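Local coordinates for carbohydrate deacetylase Agd3 (Neosartorya fumigata, PDB 6NWZ), which probably removes N-acetyl groups from the exopolysaccharide galactosaminogalactan as a zinc-binding deacetylase required for fungal biofilm formation, at residues Lys405-Asn410 with Trp448-Arg453; Pro125-Ser130 with Arg209-Phe214; Asp530-Leu535 with Val578-Arg583; Tyr498-Asp501 with Cys505-Gln508. One frame throughout, in Å; residues are numbered along the deposited sequence.

Contact 1. Residues Lys405-Asn410 with Trp448-Arg453; sequences KEISFN and WDNGIR
Ile407 and Asn450 carry the apolar part of this contact, with Ile452 alongside. The CG2 methyl of Ile407 does the touching: it rests on Asn450 CB at 3.7 Å and meets Ile452 CG1 at 4.0 Å. With CG2 set anti to its own backbone N and CG1 beside that N (chi1 -57°), the single-carbon branch is the one presented to the neighbouring turn. Ile430 and Trp447 also touch both isoleucines and extend the greasy patch.

On the polar side no hydrogen bond passes between 405-410 and 448-453. Asn450 OD1 comes only to van der Waals distance of Ser408 CB, 3.7 Å, and takes its hydrogen bond from Gln411 one turn further along; Asn450 ND2 turns back to Ala446 O. Ser408 OG is likewise bonded to Phe404 O within its own helix. Behind the contact Arg453 NH1 donates to Trp448 O at 2.9 Å, in the carbonyl plane on a lone pair, which ties the turn back to the end of helix 441-449.

The turn that leaves helix 441-449 thus lies against helix 400-417, which follows the first of the neighbouring parallel strands 384-387 and 424-426, consistent with the outer helical layer of a barrel-like deacetylase domain.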
loop_
_atom_site.group_PDB
_atom_site.type_symbol
_atom_site.label_atom_id
_atom_site.label_comp_id
_atom_site.label_asym_id
_atom_site.label_seq_id
_atom_site.Cartn_x
_atom_site.Cartn_y
_atom_site.Cartn_z
ATOM N N LYS A 405 13.888 4.545 29.690
ATOM C CA LYS A 405 12.993 5.549 30.244
ATOM C C LYS A 405 12.159 6.225 29.161
ATOM O O LYS A 405 11.017 6.618 29.422
ATOM C CB LYS A 405 13.795 6.579 31.041
ATOM C CG LYS A 405 14.470 5.986 32.273
ATOM C CD LYS A 405 15.035 7.054 33.194
ATOM C CE LYS A 405 16.346 7.615 32.667
ATOM N NZ LYS A 405 17.450 6.613 32.664
ATOM N N GLU A 406 12.697 6.352 27.943
ATOM C CA GLU A 406 11.917 6.919 26.847
ATOM C C GLU A 406 10.643 6.122 26.600
ATOM O O GLU A 406 9.594 6.694 26.283
ATOM C CB GLU A 406 12.762 6.975 25.573
ATOM C CG GLU A 406 13.816 8.064 25.564
ATOM C CD GLU A 406 13.216 9.450 25.470
ATOM O OE1 GLU A 406 13.673 10.346 26.213
ATOM O OE2 GLU A 406 12.286 9.639 24.656
ATOM N N ILE A 407 10.713 4.802 26.743
ATOM C CA ILE A 407 9.557 3.935 26.520
ATOM C C ILE A 407 8.687 3.838 27.767
ATOM O O ILE A 407 7.477 4.068 27.713
ATOM C CB ILE A 407 10.026 2.539 26.057
ATOM C CG1 ILE A 407 10.878 2.645 24.793
ATOM C CG2 ILE A 407 8.834 1.622 25.827
ATOM C CD1 ILE A 407 10.147 3.260 23.621
ATOM N N SER A 408 9.291 3.504 28.909
ATOM C CA SER A 408 8.508 3.223 30.109
ATOM C C SER A 408 7.772 4.460 30.612
ATOM O O SER A 408 6.619 4.362 31.054
ATOM C CB SER A 408 9.418 2.656 31.195
ATOM O OG SER A 408 10.628 3.388 31.269
ATOM N N PHE A 409 8.415 5.629 30.570
ATOM C CA PHE A 409 7.747 6.842 31.030
ATOM C C PHE A 409 6.520 7.145 30.184
ATOM O O PHE A 409 5.455 7.480 30.713
ATOM C CB PHE A 409 8.713 8.027 31.003
ATOM C CG PHE A 409 9.543 8.170 32.247
ATOM C CD1 PHE A 409 10.367 7.141 32.674
ATOM C CD2 PHE A 409 9.518 9.349 32.978
ATOM C CE1 PHE A 409 11.139 7.281 33.813
ATOM C CE2 PHE A 409 10.290 9.495 34.120
ATOM C CZ PHE A 409 11.101 8.461 34.535
ATOM N N ASN A 410 6.651 7.031 28.863
ATOM C CA ASN A 410 5.513 7.292 27.996
ATOM C C ASN A 410 4.421 6.245 28.184
ATOM O O ASN A 410 3.239 6.548 27.996
ATOM C CB ASN A 410 5.968 7.346 26.539
ATOM C CG ASN A 410 5.185 8.349 25.721
ATOM O OD1 ASN A 410 4.895 9.455 26.182
ATOM N ND2 ASN A 410 4.832 7.968 24.499
ATOM N N TRP A 448 12.368 -3.797 23.565
ATOM C CA TRP A 448 11.911 -5.163 23.773
ATOM C C TRP A 448 11.717 -5.478 25.248
ATOM O O TRP A 448 10.846 -6.281 25.599
ATOM C CB TRP A 448 12.903 -6.144 23.149
ATOM C CG TRP A 448 12.416 -7.560 23.135
ATOM C CD1 TRP A 448 12.396 -8.435 24.184
ATOM C CD2 TRP A 448 11.881 -8.267 22.014
ATOM N NE1 TRP A 448 11.876 -9.641 23.785
ATOM C CE2 TRP A 448 11.553 -9.565 22.456
ATOM C CE3 TRP A 448 11.645 -7.930 20.677
ATOM C CZ2 TRP A 448 11.003 -10.525 21.609
ATOM C CZ3 TRP A 448 11.100 -8.882 19.838
ATOM C CH2 TRP A 448 10.786 -10.166 20.307
ATOM N N ASP A 449 12.523 -4.875 26.124
ATOM C CA ASP A 449 12.364 -5.129 27.551
ATOM C C ASP A 449 11.062 -4.547 28.084
ATOM O O ASP A 449 10.568 -5.004 29.120
ATOM C CB ASP A 449 13.574 -4.587 28.311
ATOM C CG ASP A 449 14.845 -5.373 28.014
ATOM O OD1 ASP A 449 14.763 -6.399 27.303
ATOM O OD2 ASP A 449 15.926 -4.968 28.494
ATOM N N ASN A 450 10.495 -3.560 27.399
ATOM C CA ASN A 450 9.102 -3.197 27.583
ATOM C C ASN A 450 8.274 -3.928 26.524
ATOM O O ASN A 450 8.800 -4.691 25.713
ATOM C CB ASN A 450 8.937 -1.680 27.527
ATOM C CG ASN A 450 9.785 -0.966 28.571
ATOM O OD1 ASN A 450 9.350 -0.755 29.705
ATOM N ND2 ASN A 450 11.004 -0.596 28.194
ATOM N N GLY A 451 6.967 -3.705 26.515
ATOM C CA GLY A 451 6.114 -4.508 25.655
ATOM C C GLY A 451 6.256 -4.354 24.149
ATOM O O GLY A 451 5.382 -4.815 23.409
ATOM N N ILE A 452 7.345 -3.744 23.673
ATOM C CA ILE A 452 7.466 -3.336 22.274
ATOM C C ILE A 452 8.072 -4.467 21.457
ATOM O O ILE A 452 9.134 -5.001 21.801
ATOM C CB ILE A 452 8.302 -2.050 22.142
ATOM C CG1 ILE A 452 7.698 -0.934 22.988
ATOM C CG2 ILE A 452 8.388 -1.609 20.688
ATOM C CD1 ILE A 452 6.206 -0.799 22.828
ATOM N N ARG A 453 7.395 -4.825 20.365
ATOM C CA ARG A 453 7.828 -5.877 19.459
ATOM C C ARG A 453 7.933 -5.425 18.012
ATOM O O ARG A 453 8.641 -6.068 17.230
ATOM C CB ARG A 453 6.864 -7.073 19.526
ATOM C CG ARG A 453 6.695 -7.662 20.914
ATOM C CD ARG A 453 7.900 -8.487 21.302
ATOM N NE ARG A 453 7.779 -9.032 22.646
ATOM C CZ ARG A 453 8.354 -8.495 23.715
ATOM N NH1 ARG A 453 9.092 -7.401 23.587
ATOM N NH2 ARG A 453 8.197 -9.049 24.911
#

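Contact 2. Residues Pro125-Ser130 with Arg209-Phe214; sequences PKFGAS and REQMAF. With ZN (zinc ion), chain J.
Phe127 and Gln211 cross at an angle in the carbohydrate-binding CBM87 module, where the turn leading into strand 129-131 lies against strand 209-214, itself flanked by strands 115-119 and 198-206. Their flat groups are neither stacked nor perpendicular: the phenyl and amide planes stand 43° apart. The amide nitrogen of Gln211 comes in at the ring edge, near the ring plane, with NE2 closest to Phe127 CD1. Extended throughout, and with CG anti to the backbone N (chi1 179°), Gln211 reaches straight off the strand to the turn. There NE2 donates to Lys126 O at 3.2 Å, a bond bent to 149° at the hydrogen, while Asn204 OD1 gives the same nitrogen a second acceptor. Gln211 OE1 accepts from Gln118 NE2, so both ends of the buried amide are engaged and its rotation is fixed.

Ala213, two residues on and pointing the same way, sets its methyl obliquely against the ring, CB to Phe127 CD1 3.6 Å.

Glu210, between Arg209 and Gln211, projects from the strand's other side, where Arg115 pairs with OE2. Its OE1 binds a zinc ion at 2.4 Å, and Leu684 O supplies that metal with another oxygen.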
loop_
_atom_site.group_PDB
_atom_site.type_symbol
_atom_site.label_atom_id
_atom_site.label_comp_id
_atom_site.label_asym_id
_atom_site.label_seq_id
_atom_site.Cartn_x
_atom_site.Cartn_y
_atom_site.Cartn_z
ATOM N N PRO A 125 -2.874 -8.864 -36.404
ATOM C CA PRO A 125 -3.947 -9.849 -36.624
ATOM C C PRO A 125 -4.114 -10.830 -35.477
ATOM O O PRO A 125 -5.234 -11.291 -35.230
ATOM C CB PRO A 125 -3.509 -10.558 -37.913
ATOM C CG PRO A 125 -2.571 -9.607 -38.576
ATOM C CD PRO A 125 -1.850 -8.922 -37.458
ATOM N N LYS A 126 -3.033 -11.160 -34.763
ATOM C CA LYS A 126 -3.130 -12.062 -33.621
ATOM C C LYS A 126 -3.969 -11.479 -32.492
ATOM O O LYS A 126 -4.373 -12.217 -31.586
ATOM C CB LYS A 126 -1.732 -12.402 -33.102
ATOM C CG LYS A 126 -0.850 -13.111 -34.111
ATOM C CD LYS A 126 0.618 -12.861 -33.818
ATOM C CE LYS A 126 0.904 -11.367 -33.723
ATOM N NZ LYS A 126 0.370 -10.602 -34.890
ATOM N N PHE A 127 -4.235 -10.173 -32.518
ATOM C CA PHE A 127 -5.050 -9.523 -31.502
ATOM C C PHE A 127 -6.313 -8.914 -32.097
ATOM O O PHE A 127 -6.953 -8.071 -31.460
ATOM C CB PHE A 127 -4.233 -8.463 -30.765
ATOM C CG PHE A 127 -2.928 -8.976 -30.232
ATOM C CD1 PHE A 127 -2.902 -9.941 -29.237
ATOM C CD2 PHE A 127 -1.727 -8.506 -30.734
ATOM C CE1 PHE A 127 -1.703 -10.418 -28.747
ATOM C CE2 PHE A 127 -0.528 -8.977 -30.250
ATOM C CZ PHE A 127 -0.513 -9.935 -29.255
ATOM N N GLY A 128 -6.672 -9.324 -33.312
ATOM C CA GLY A 128 -7.925 -8.906 -33.918
ATOM C C GLY A 128 -8.025 -7.424 -34.191
ATOM O O GLY A 128 -9.136 -6.880 -34.219
ATOM N N ALA A 129 -6.896 -6.752 -34.403
ATOM C CA ALA A 129 -6.898 -5.313 -34.609
ATOM C C ALA A 129 -5.732 -4.920 -35.505
ATOM O O ALA A 129 -4.814 -5.704 -35.753
ATOM C CB ALA A 129 -6.828 -4.555 -33.278
ATOM N N SER A 130 -5.785 -3.685 -35.990
ATOM C CA SER A 130 -4.706 -3.089 -36.759
ATOM C C SER A 130 -4.411 -1.703 -36.213
ATOM O O SER A 130 -5.296 -1.019 -35.690
ATOM C CB SER A 130 -5.052 -2.984 -38.240
ATOM O OG SER A 130 -6.322 -2.377 -38.399
ATOM N N ARG A 209 -10.756 -19.789 -27.763
ATOM C CA ARG A 209 -9.561 -19.283 -27.101
ATOM C C ARG A 209 -9.783 -17.831 -26.699
ATOM O O ARG A 209 -10.046 -16.980 -27.555
ATOM C CB ARG A 209 -8.346 -19.413 -28.016
ATOM C CG ARG A 209 -7.072 -18.887 -27.388
ATOM C CD ARG A 209 -5.848 -19.378 -28.123
ATOM N NE ARG A 209 -5.828 -18.935 -29.511
ATOM C CZ ARG A 209 -5.314 -17.779 -29.918
ATOM N NH1 ARG A 209 -4.779 -16.936 -29.042
ATOM N NH2 ARG A 209 -5.340 -17.466 -31.204
ATOM N N GLU A 210 -9.682 -17.547 -25.404
ATOM C CA GLU A 210 -9.966 -16.221 -24.872
ATOM C C GLU A 210 -8.664 -15.518 -24.518
ATOM O O GLU A 210 -7.780 -16.111 -23.889
ATOM C CB GLU A 210 -10.869 -16.303 -23.644
ATOM C CG GLU A 210 -12.083 -17.185 -23.834
ATOM C CD GLU A 210 -13.062 -17.067 -22.690
ATOM O OE1 GLU A 210 -14.188 -16.584 -22.926
ATOM O OE2 GLU A 210 -12.701 -17.441 -21.554
ATOM N N GLN A 211 -8.559 -14.253 -24.911
ATOM C CA GLN A 211 -7.322 -13.501 -24.779
ATOM C C GLN A 211 -7.658 -12.048 -24.487
ATOM O O GLN A 211 -8.625 -11.511 -25.032
ATOM C CB GLN A 211 -6.482 -13.613 -26.058
ATOM C CG GLN A 211 -5.170 -12.846 -26.037
ATOM C CD GLN A 211 -4.381 -13.028 -27.318
ATOM O OE1 GLN A 211 -3.388 -13.755 -27.351
ATOM N NE2 GLN A 211 -4.822 -12.369 -28.386
ATOM N N MET A 212 -6.867 -11.422 -23.619
ATOM C CA MET A 212 -6.974 -9.996 -23.337
ATOM C C MET A 212 -5.656 -9.341 -23.729
ATOM O O MET A 212 -4.591 -9.748 -23.251
ATOM C CB MET A 212 -7.308 -9.742 -21.861
ATOM C CG MET A 212 -7.277 -8.269 -21.466
ATOM S SD MET A 212 -7.806 -7.915 -19.774
ATOM C CE MET A 212 -9.567 -8.205 -19.876
ATOM N N ALA A 213 -5.727 -8.339 -24.608
ATOM C CA ALA A 213 -4.548 -7.712 -25.194
ATOM C C ALA A 213 -4.546 -6.220 -24.900
ATOM O O ALA A 213 -5.544 -5.533 -25.142
ATOM C CB ALA A 213 -4.490 -7.944 -26.709
ATOM N N PHE A 214 -3.417 -5.722 -24.399
ATOM C CA PHE A 214 -3.232 -4.311 -24.083
ATOM C C PHE A 214 -2.229 -3.708 -25.061
ATOM O O PHE A 214 -1.068 -4.132 -25.106
ATOM C CB PHE A 214 -2.748 -4.129 -22.644
ATOM C CG PHE A 214 -3.835 -4.262 -21.608
ATOM C CD1 PHE A 214 -4.190 -5.502 -21.111
ATOM C CD2 PHE A 214 -4.485 -3.139 -21.116
ATOM C CE1 PHE A 214 -5.181 -5.626 -20.154
ATOM C CE2 PHE A 214 -5.478 -3.255 -20.161
ATOM C CZ PHE A 214 -5.827 -4.500 -19.678
HETATM ZN ZN ZN J . -15.746 -17.985 -21.793
#

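Contact 3. Residues Asp530-Leu535 with Val578-Arg583; sequences DTMRHL and VQEFVR. With ZN (zinc ion), chain I.
Glu580 OE2, on a side chain that packs against Met532, is gripped by two nitrogens of Arg583 one turn further along the same helix. Arg583 NH2 donates to Glu580 OE2 at 2.7 Å, on the syn side, and NE adds a weak second bond; Arg583 NE also reaches Glu580 OE1 at 3.2 Å, so the guanidinium takes the carboxylate side-on. Arg583 NH2 holds Thr163 O as well. With its head group tethered, Glu580 leaves its methylene to the neighbouring helix: CG lies 3.9 Å from Met532 CG.

Met532 bridges most of the gap between helices 520-536 and 569-584, whose short segments pass 10.4 Å apart at a crossing angle of -54°. Its chain is bent at chi2 and chi3, which lays the thioether along the backbone of the next helix, SD 3.8 Å from Phe581 N and CE 4.1 Å from Phe581 CB. One turn on, Leu535 CD1 approaches Phe581 CD1 obliquely at 4.4 Å.

The face of helix 520-536 turned from this contact holds a zinc ion between Asp530 OD2, at 1.9 Å, and His534 NE2. Arg533 NH2 forms a salt bridge with Asp530 OD1, and the His534 ring stacks on Trp492.

Between the two segments the cohesion is apolar; the close salt bridges stay within each helix, and Lys528 of helix 520-536 adds only a long, weak ion pair to Glu580 OE1. Arg533 and the metal together would offset the negative charge of Asp530.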
loop_
_atom_site.group_PDB
_atom_site.type_symbol
_atom_site.label_atom_id
_atom_site.label_comp_id
_atom_site.label_asym_id
_atom_site.label_seq_id
_atom_site.Cartn_x
_atom_site.Cartn_y
_atom_site.Cartn_z
ATOM N N ASP A 530 1.555 9.681 -6.944
ATOM C CA ASP A 530 2.449 8.786 -6.226
ATOM C C ASP A 530 1.688 7.912 -5.235
ATOM O O ASP A 530 1.999 6.724 -5.081
ATOM C CB ASP A 530 3.528 9.602 -5.524
ATOM C CG ASP A 530 4.543 8.736 -4.846
ATOM O OD1 ASP A 530 5.266 8.009 -5.558
ATOM O OD2 ASP A 530 4.607 8.774 -3.602
ATOM N N THR A 531 0.679 8.471 -4.565
ATOM C CA THR A 531 -0.070 7.688 -3.589
ATOM C C THR A 531 -1.007 6.689 -4.260
ATOM O O THR A 531 -1.241 5.603 -3.718
ATOM C CB THR A 531 -0.857 8.613 -2.664
ATOM O OG1 THR A 531 0.019 9.625 -2.153
ATOM C CG2 THR A 531 -1.446 7.825 -1.499
ATOM N N MET A 532 -1.558 7.031 -5.428
ATOM C CA MET A 532 -2.343 6.053 -6.174
ATOM C C MET A 532 -1.483 4.866 -6.593
ATOM O O MET A 532 -1.948 3.720 -6.590
ATOM C CB MET A 532 -2.983 6.705 -7.398
ATOM C CG MET A 532 -4.085 7.706 -7.080
ATOM S SD MET A 532 -5.413 7.035 -6.067
ATOM C CE MET A 532 -5.013 7.714 -4.455
ATOM N N ARG A 533 -0.224 5.120 -6.955
ATOM C CA ARG A 533 0.679 4.027 -7.297
ATOM C C ARG A 533 0.869 3.081 -6.119
ATOM O O ARG A 533 0.938 1.860 -6.297
ATOM C CB ARG A 533 2.020 4.592 -7.761
ATOM C CG ARG A 533 3.048 3.540 -8.100
ATOM C CD ARG A 533 4.310 4.166 -8.670
ATOM N NE ARG A 533 5.070 4.949 -7.696
ATOM C CZ ARG A 533 6.013 4.440 -6.905
ATOM N NH1 ARG A 533 6.300 3.144 -6.959
ATOM N NH2 ARG A 533 6.667 5.223 -6.056
ATOM N N HIS A 534 0.949 3.628 -4.903
ATOM C CA HIS A 534 1.067 2.791 -3.712
ATOM C C HIS A 534 -0.229 2.042 -3.435
ATOM O O HIS A 534 -0.226 0.819 -3.249
ATOM C CB HIS A 534 1.449 3.649 -2.505
ATOM C CG HIS A 534 2.743 4.381 -2.666
ATOM N ND1 HIS A 534 3.808 3.865 -3.372
ATOM C CD2 HIS A 534 3.145 5.591 -2.212
ATOM C CE1 HIS A 534 4.811 4.723 -3.343
ATOM N NE2 HIS A 534 4.434 5.779 -2.646
ATOM N N LEU A 535 -1.354 2.768 -3.407
ATOM C CA LEU A 535 -2.622 2.169 -3.008
ATOM C C LEU A 535 -3.131 1.187 -4.056
ATOM O O LEU A 535 -3.600 0.094 -3.714
ATOM C CB LEU A 535 -3.656 3.265 -2.743
ATOM C CG LEU A 535 -3.356 4.204 -1.572
ATOM C CD1 LEU A 535 -4.547 5.104 -1.263
ATOM C CD2 LEU A 535 -2.945 3.412 -0.342
ATOM N N VAL A 578 -8.205 10.578 -1.226
ATOM C CA VAL A 578 -9.448 9.818 -1.112
ATOM C C VAL A 578 -10.339 10.048 -2.325
ATOM O O VAL A 578 -10.919 9.103 -2.874
ATOM C CB VAL A 578 -10.179 10.179 0.193
ATOM C CG1 VAL A 578 -11.573 9.570 0.195
ATOM C CG2 VAL A 578 -9.378 9.714 1.408
ATOM N N GLN A 579 -10.472 11.301 -2.759
ATOM C CA GLN A 579 -11.354 11.597 -3.882
ATOM C C GLN A 579 -10.858 10.951 -5.171
ATOM O O GLN A 579 -11.664 10.478 -5.982
ATOM C CB GLN A 579 -11.496 13.109 -4.050
ATOM C CG GLN A 579 -12.213 13.776 -2.885
ATOM C CD GLN A 579 -12.416 15.259 -3.094
ATOM O OE1 GLN A 579 -12.650 15.716 -4.213
ATOM N NE2 GLN A 579 -12.324 16.024 -2.014
ATOM N N GLU A 580 -9.543 10.912 -5.378
ATOM C CA GLU A 580 -9.021 10.275 -6.582
ATOM C C GLU A 580 -9.205 8.765 -6.528
ATOM O O GLU A 580 -9.577 8.141 -7.529
ATOM C CB GLU A 580 -7.548 10.624 -6.769
ATOM C CG GLU A 580 -6.968 10.082 -8.063
ATOM C CD GLU A 580 -7.538 10.759 -9.297
ATOM O OE1 GLU A 580 -8.222 11.799 -9.168
ATOM O OE2 GLU A 580 -7.294 10.249 -10.407
ATOM N N PHE A 581 -8.935 8.158 -5.372
ATOM C CA PHE A 581 -9.158 6.726 -5.214
ATOM C C PHE A 581 -10.606 6.362 -5.522
ATOM O O PHE A 581 -10.874 5.385 -6.233
ATOM C CB PHE A 581 -8.773 6.310 -3.793
ATOM C CG PHE A 581 -8.946 4.846 -3.506
ATOM C CD1 PHE A 581 -7.921 3.950 -3.764
ATOM C CD2 PHE A 581 -10.123 4.371 -2.942
ATOM C CE1 PHE A 581 -8.074 2.600 -3.486
ATOM C CE2 PHE A 581 -10.284 3.025 -2.665
ATOM C CZ PHE A 581 -9.255 2.139 -2.936
ATOM N N VAL A 582 -11.554 7.153 -5.013
ATOM C CA VAL A 582 -12.965 6.861 -5.238
ATOM C C VAL A 582 -13.350 7.121 -6.692
ATOM O O VAL A 582 -14.263 6.478 -7.226
ATOM C CB VAL A 582 -13.828 7.668 -4.247
ATOM C CG1 VAL A 582 -15.285 7.622 -4.641
ATOM C CG2 VAL A 582 -13.659 7.116 -2.837
ATOM N N ARG A 583 -12.646 8.030 -7.371
ATOM C CA ARG A 583 -12.932 8.281 -8.780
ATOM C C ARG A 583 -12.553 7.095 -9.662
ATOM O O ARG A 583 -13.170 6.887 -10.715
ATOM C CB ARG A 583 -12.194 9.531 -9.246
ATOM C CG ARG A 583 -12.459 9.877 -10.689
ATOM C CD ARG A 583 -11.643 11.073 -11.118
ATOM N NE ARG A 583 -10.250 10.737 -11.401
ATOM C CZ ARG A 583 -9.810 10.343 -12.592
ATOM N NH1 ARG A 583 -10.656 10.223 -13.610
ATOM N NH2 ARG A 583 -8.525 10.069 -12.769
HETATM ZN ZN ZN I . 5.339 7.901 -2.022
#

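Contact 4. Residues Tyr498-Asp501 with Cys505-Gln508; sequences YNCD and CTVQ
Asn499 brings its backbone oxygen near the sulfur of Cys505, O to SG 3.6 Å, as the loop after strand 487-492 swings toward the start of helix 503-513.

Cys500 comes next and makes the covalent link: its SG is bonded to Cys505 SG at 2.0 Å, with a C-S-S-C torsion of -74°. The two halves are built differently. On the loop, SG of Cys500 lies anti to its carbonyl carbon and beside its backbone N (chi1 -85°), whereas Cys505 on the helix swings SG anti to its own N (chi1 -177°), and this lets the sulfurs meet with the CA atoms 5.4 Å apart. The result is a small disulfide-closed ring that pins the loop to the first turn of a helix in the deacetylase domain. Thr506 lies against the bridge with its methyl, CG2 to Cys500 CB 3.6 Å, while its OG1 is hydrogen-bonded to Thr502 O and Pro503 O. Cys505 N donates to Thr502 OG1 in the same turn.

Asp501 then points its CB away from the helix, but its carboxylate curls back until OD1 is 4.4 Å from Cys505 CB. The other oxygen, OD2, makes a salt bridge with Arg551.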
loop_
_atom_site.group_PDB
_atom_site.type_symbol
_atom_site.label_atom_id
_atom_site.label_comp_id
_atom_site.label_asym_id
_atom_site.label_seq_id
_atom_site.Cartn_x
_atom_site.Cartn_y
_atom_site.Cartn_z
ATOM N N TYR A 498 7.405 17.704 7.928
ATOM C CA TYR A 498 7.175 17.580 9.364
ATOM C C TYR A 498 7.158 18.928 10.069
ATOM O O TYR A 498 6.549 19.057 11.137
ATOM C CB TYR A 498 8.252 16.697 9.988
ATOM C CG TYR A 498 9.522 17.441 10.352
ATOM C CD1 TYR A 498 10.455 17.787 9.380
ATOM C CD2 TYR A 498 9.786 17.803 11.669
ATOM C CE1 TYR A 498 11.619 18.469 9.711
ATOM C CE2 TYR A 498 10.945 18.485 12.009
ATOM C CZ TYR A 498 11.857 18.814 11.027
ATOM O OH TYR A 498 13.009 19.490 11.363
ATOM N N ASN A 499 7.841 19.925 9.518
ATOM C CA ASN A 499 8.010 21.219 10.167
ATOM C C ASN A 499 7.235 22.309 9.438
ATOM O O ASN A 499 7.671 23.461 9.362
ATOM C CB ASN A 499 9.490 21.579 10.268
ATOM C CG ASN A 499 10.192 21.567 8.919
ATOM O OD1 ASN A 499 9.721 20.949 7.966
ATOM N ND2 ASN A 499 11.331 22.250 8.837
ATOM N N CYS A 500 6.068 21.954 8.902
ATOM C CA CYS A 500 5.251 22.888 8.143
ATOM C C CYS A 500 3.812 22.864 8.631
ATOM O O CYS A 500 3.279 21.804 8.975
ATOM C CB CYS A 500 5.299 22.573 6.655
ATOM S SG CYS A 500 6.706 23.332 5.842
ATOM N N ASP A 501 3.188 24.045 8.643
ATOM C CA ASP A 501 1.819 24.202 9.108
ATOM C C ASP A 501 0.921 24.952 8.131
ATOM O O ASP A 501 -0.264 25.138 8.430
ATOM C CB ASP A 501 1.803 24.923 10.466
ATOM C CG ASP A 501 2.430 26.304 10.401
ATOM O OD1 ASP A 501 3.214 26.560 9.465
ATOM O OD2 ASP A 501 2.142 27.136 11.285
ATOM N N CYS A 505 4.369 27.033 3.513
ATOM C CA CYS A 505 5.539 26.388 4.096
ATOM C C CYS A 505 5.941 25.152 3.296
ATOM O O CYS A 505 7.088 25.037 2.850
ATOM C CB CYS A 505 5.263 26.031 5.559
ATOM S SG CYS A 505 6.653 25.283 6.462
ATOM N N THR A 506 5.009 24.204 3.116
ATOM C CA THR A 506 5.349 22.965 2.414
ATOM C C THR A 506 5.837 23.245 1.000
ATOM O O THR A 506 6.824 22.651 0.548
ATOM C CB THR A 506 4.153 22.009 2.369
ATOM O OG1 THR A 506 2.936 22.753 2.225
ATOM C CG2 THR A 506 4.098 21.152 3.618
ATOM N N VAL A 507 5.156 24.140 0.285
ATOM C CA VAL A 507 5.570 24.460 -1.076
ATOM C C VAL A 507 6.984 25.021 -1.082
ATOM O O VAL A 507 7.804 24.670 -1.939
ATOM C CB VAL A 507 4.562 25.427 -1.728
ATOM C CG1 VAL A 507 5.066 25.894 -3.079
ATOM C CG2 VAL A 507 3.213 24.747 -1.882
ATOM N N GLN A 508 7.303 25.875 -0.108
ATOM C CA GLN A 508 8.637 26.464 -0.044
ATOM C C GLN A 508 9.703 25.401 0.202
ATOM O O GLN A 508 10.711 25.340 -0.509
ATOM C CB GLN A 508 8.683 27.532 1.044
ATOM C CG GLN A 508 9.892 28.419 0.940
ATOM C CD GLN A 508 9.970 29.095 -0.408
ATOM O OE1 GLN A 508 8.969 29.600 -0.919
ATOM N NE2 GLN A 508 11.155 29.094 -1.003
#

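How the contacts relate
Contacts 1, 3 and 4 belong to the deacetylase domain, whereas contact 2 sits in the CBM87 module, its centre about 59 Å from that of contact 1 and on the opposite side of the chain's centre. Contacts 1 and 4 both lie near the zinc site of Asp256, His388 and His392, probably the deacetylase centre: the side chain of Ile407 is about 9 Å from that of His388, and that of Asn499 about 8 Å from that of Asp256. Contact 3 carries a separate zinc; its nearest atoms are about 14 Å from contact 4, whose helix 503-513 precedes helix 520-536 in the chain. It is also the nearest of the three to contact 2, about 16 Å between nearest atoms.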